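Local coordinates for protein peptidoglycan hydrolase FlgJ (Sphingomonas sp. A1, PDB 3VWO) that probably hydrolyses peptidoglycan as a flagellum-specific muramidase, opening the cell wall so that the flagellar rod can be assembled in the periplasm, at residues Q11-A15 and Y91-Q96. Residues are numbered along the deposited sequence; the frame is centred on the assembly and turned at random.
Sequences QAAKA and YEQAFQ
Q11 meets E92, and A15 meets F95, where helix 2-19 packs against the first turns of helix 91-104. The two helical segments run in nearly the same direction, their axes crossing at -27° and approaching to 8.7 Å; the backbones stay close along the contact, with CA atoms 5.1 Å apart for Q11 and E92 and 5.7 Å for A15 and Q96. The CG of F95 lies anti to its own carbonyl carbon (chi1 -82°), which lays one ring face over the backbone of Q11 and A12, with A12 CA 3.6 Å above the ring plane, toward the rim. Over the same face, Q11 CB comes 3.6 Å from F95 CD2 and A12 CB 3.7 Å from F95 CE1. One turn on, the methyl group of A15 rests against CB and the backbone O of F95. The CG of Q11 fits against the backbone of E92, 3.5 Å from its N. Toward the exposed side, K14 bends at its last two torsions and crosses the extended E92 side chain at about a right angle, forming a salt bridge of 3.3 Å between K14 NZ and E92 OE1; the lysine methylenes also brush the glutamate chain. On the buried side, L26 of helix 23-34 touches both A15 and F95, and F53 meets the F95 ring nearly perpendicularly. In the glycoside hydrolase family 73 domain of FlgJ, this joins the N-terminal helix to helix 91-104 at a shallow angle, F95 against two alanines inside and K14–E92 outside, within a mainly helical, lysozyme-related fold.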
loop_
_atom_site.group_PDB
_atom_site.type_symbol
_atom_site.label_atom_id
_atom_site.label_comp_id
_atom_site.label_asym_id
_atom_site.label_seq_id
_atom_site.Cartn_x
_atom_site.Cartn_y
_atom_site.Cartn_z
ATOM N N GLN A 11 0.669 -8.966 -9.780
ATOM C CA GLN A 11 -0.347 -9.014 -8.729
ATOM C C GLN A 11 -1.066 -7.678 -8.569
ATOM O O GLN A 11 -2.232 -7.629 -8.169
ATOM C CB GLN A 11 0.280 -9.443 -7.401
ATOM C CG GLN A 11 0.806 -10.875 -7.391
ATOM C CD GLN A 11 2.122 -11.035 -8.131
ATOM O OE1 GLN A 11 2.793 -10.052 -8.447
ATOM N NE2 GLN A 11 2.493 -12.279 -8.415
ATOM N N ALA A 12 -0.377 -6.591 -8.888
ATOM C CA ALA A 12 -0.995 -5.277 -8.827
ATOM C C ALA A 12 -2.075 -5.186 -9.901
ATOM O O ALA A 12 -3.145 -4.621 -9.677
ATOM C CB ALA A 12 0.041 -4.196 -9.021
ATOM N N ALA A 13 -1.790 -5.768 -11.061
ATOM C CA ALA A 13 -2.720 -5.748 -12.194
ATOM C C ALA A 13 -4.113 -6.304 -11.865
ATOM O O ALA A 13 -5.131 -5.681 -12.188
ATOM C CB ALA A 13 -2.111 -6.491 -13.388
ATOM N N LYS A 14 -4.155 -7.472 -11.232
ATOM C CA LYS A 14 -5.419 -8.111 -10.867
ATOM C C LYS A 14 -6.248 -7.266 -9.902
ATOM O O LYS A 14 -7.451 -7.075 -10.102
ATOM C CB LYS A 14 -5.169 -9.483 -10.233
ATOM C CG LYS A 14 -4.054 -10.294 -10.868
ATOM C CD LYS A 14 -4.048 -11.722 -10.330
ATOM C CE LYS A 14 -3.851 -11.759 -8.821
ATOM N NZ LYS A 14 -2.420 -11.593 -8.412
ATOM N N ALA A 15 -5.609 -6.773 -8.843
ATOM C CA ALA A 15 -6.309 -5.953 -7.856
ATOM C C ALA A 15 -6.694 -4.603 -8.451
ATOM O O ALA A 15 -7.739 -4.033 -8.119
ATOM C CB ALA A 15 -5.442 -5.755 -6.617
ATOM N N TYR A 91 2.401 -12.067 -2.409
ATOM C CA TYR A 91 2.029 -10.725 -2.860
ATOM C C TYR A 91 0.610 -10.708 -3.426
ATOM O O TYR A 91 -0.125 -9.738 -3.229
ATOM C CB TYR A 91 3.031 -10.190 -3.889
ATOM C CG TYR A 91 4.369 -9.822 -3.288
ATOM C CD1 TYR A 91 4.444 -9.105 -2.101
ATOM C CD2 TYR A 91 5.557 -10.215 -3.892
ATOM C CE1 TYR A 91 5.666 -8.775 -1.538
ATOM C CE2 TYR A 91 6.786 -9.891 -3.334
ATOM C CZ TYR A 91 6.833 -9.170 -2.157
ATOM O OH TYR A 91 8.048 -8.840 -1.595
ATOM N N GLU A 92 0.221 -11.781 -4.113
ATOM C CA GLU A 92 -1.138 -11.890 -4.651
ATOM C C GLU A 92 -2.187 -11.740 -3.558
ATOM O O GLU A 92 -3.129 -10.958 -3.686
ATOM C CB GLU A 92 -1.341 -13.223 -5.374
ATOM C CG GLU A 92 -2.783 -13.470 -5.807
ATOM C CD GLU A 92 -2.963 -14.783 -6.554
ATOM O OE1 GLU A 92 -3.190 -14.744 -7.782
ATOM O OE2 GLU A 92 -2.888 -15.852 -5.911
ATOM N N GLN A 93 -2.007 -12.487 -2.475
ATOM C CA GLN A 93 -2.925 -12.433 -1.350
ATOM C C GLN A 93 -2.959 -11.032 -0.734
ATOM O O GLN A 93 -4.022 -10.546 -0.340
ATOM C CB GLN A 93 -2.522 -13.477 -0.307
ATOM C CG GLN A 93 -3.575 -13.747 0.737
ATOM C CD GLN A 93 -3.274 -14.991 1.542
ATOM O OE1 GLN A 93 -2.390 -14.989 2.397
ATOM N NE2 GLN A 93 -4.002 -16.067 1.264
ATOM N N ALA A 94 -1.792 -10.390 -0.653
ATOM C CA ALA A 94 -1.690 -9.034 -0.117
ATOM C C ALA A 94 -2.478 -8.028 -0.967
ATOM O O ALA A 94 -3.258 -7.219 -0.450
ATOM C CB ALA A 94 -0.239 -8.615 -0.045
ATOM N N PHE A 95 -2.263 -8.076 -2.274
ATOM C CA PHE A 95 -2.973 -7.169 -3.182
ATOM C C PHE A 95 -4.486 -7.403 -3.171
ATOM O O PHE A 95 -5.261 -6.449 -3.189
ATOM C CB PHE A 95 -2.420 -7.270 -4.609
ATOM C CG PHE A 95 -1.168 -6.461 -4.834
ATOM C CD1 PHE A 95 -1.243 -5.111 -5.120
ATOM C CD2 PHE A 95 0.084 -7.057 -4.760
ATOM C CE1 PHE A 95 -0.099 -4.362 -5.331
ATOM C CE2 PHE A 95 1.235 -6.315 -4.968
ATOM C CZ PHE A 95 1.141 -4.965 -5.253
ATOM N N GLN A 96 -4.902 -8.667 -3.131
ATOM C CA GLN A 96 -6.324 -8.999 -3.069
ATOM C C GLN A 96 -6.961 -8.502 -1.776
ATOM O O GLN A 96 -8.109 -8.056 -1.772
ATOM C CB GLN A 96 -6.538 -10.508 -3.199
ATOM C CG GLN A 96 -6.145 -11.086 -4.549
ATOM C CD GLN A 96 -7.281 -11.071 -5.551
ATOM O OE1 GLN A 96 -8.232 -10.297 -5.424
ATOM N NE2 GLN A 96 -7.191 -11.937 -6.554
#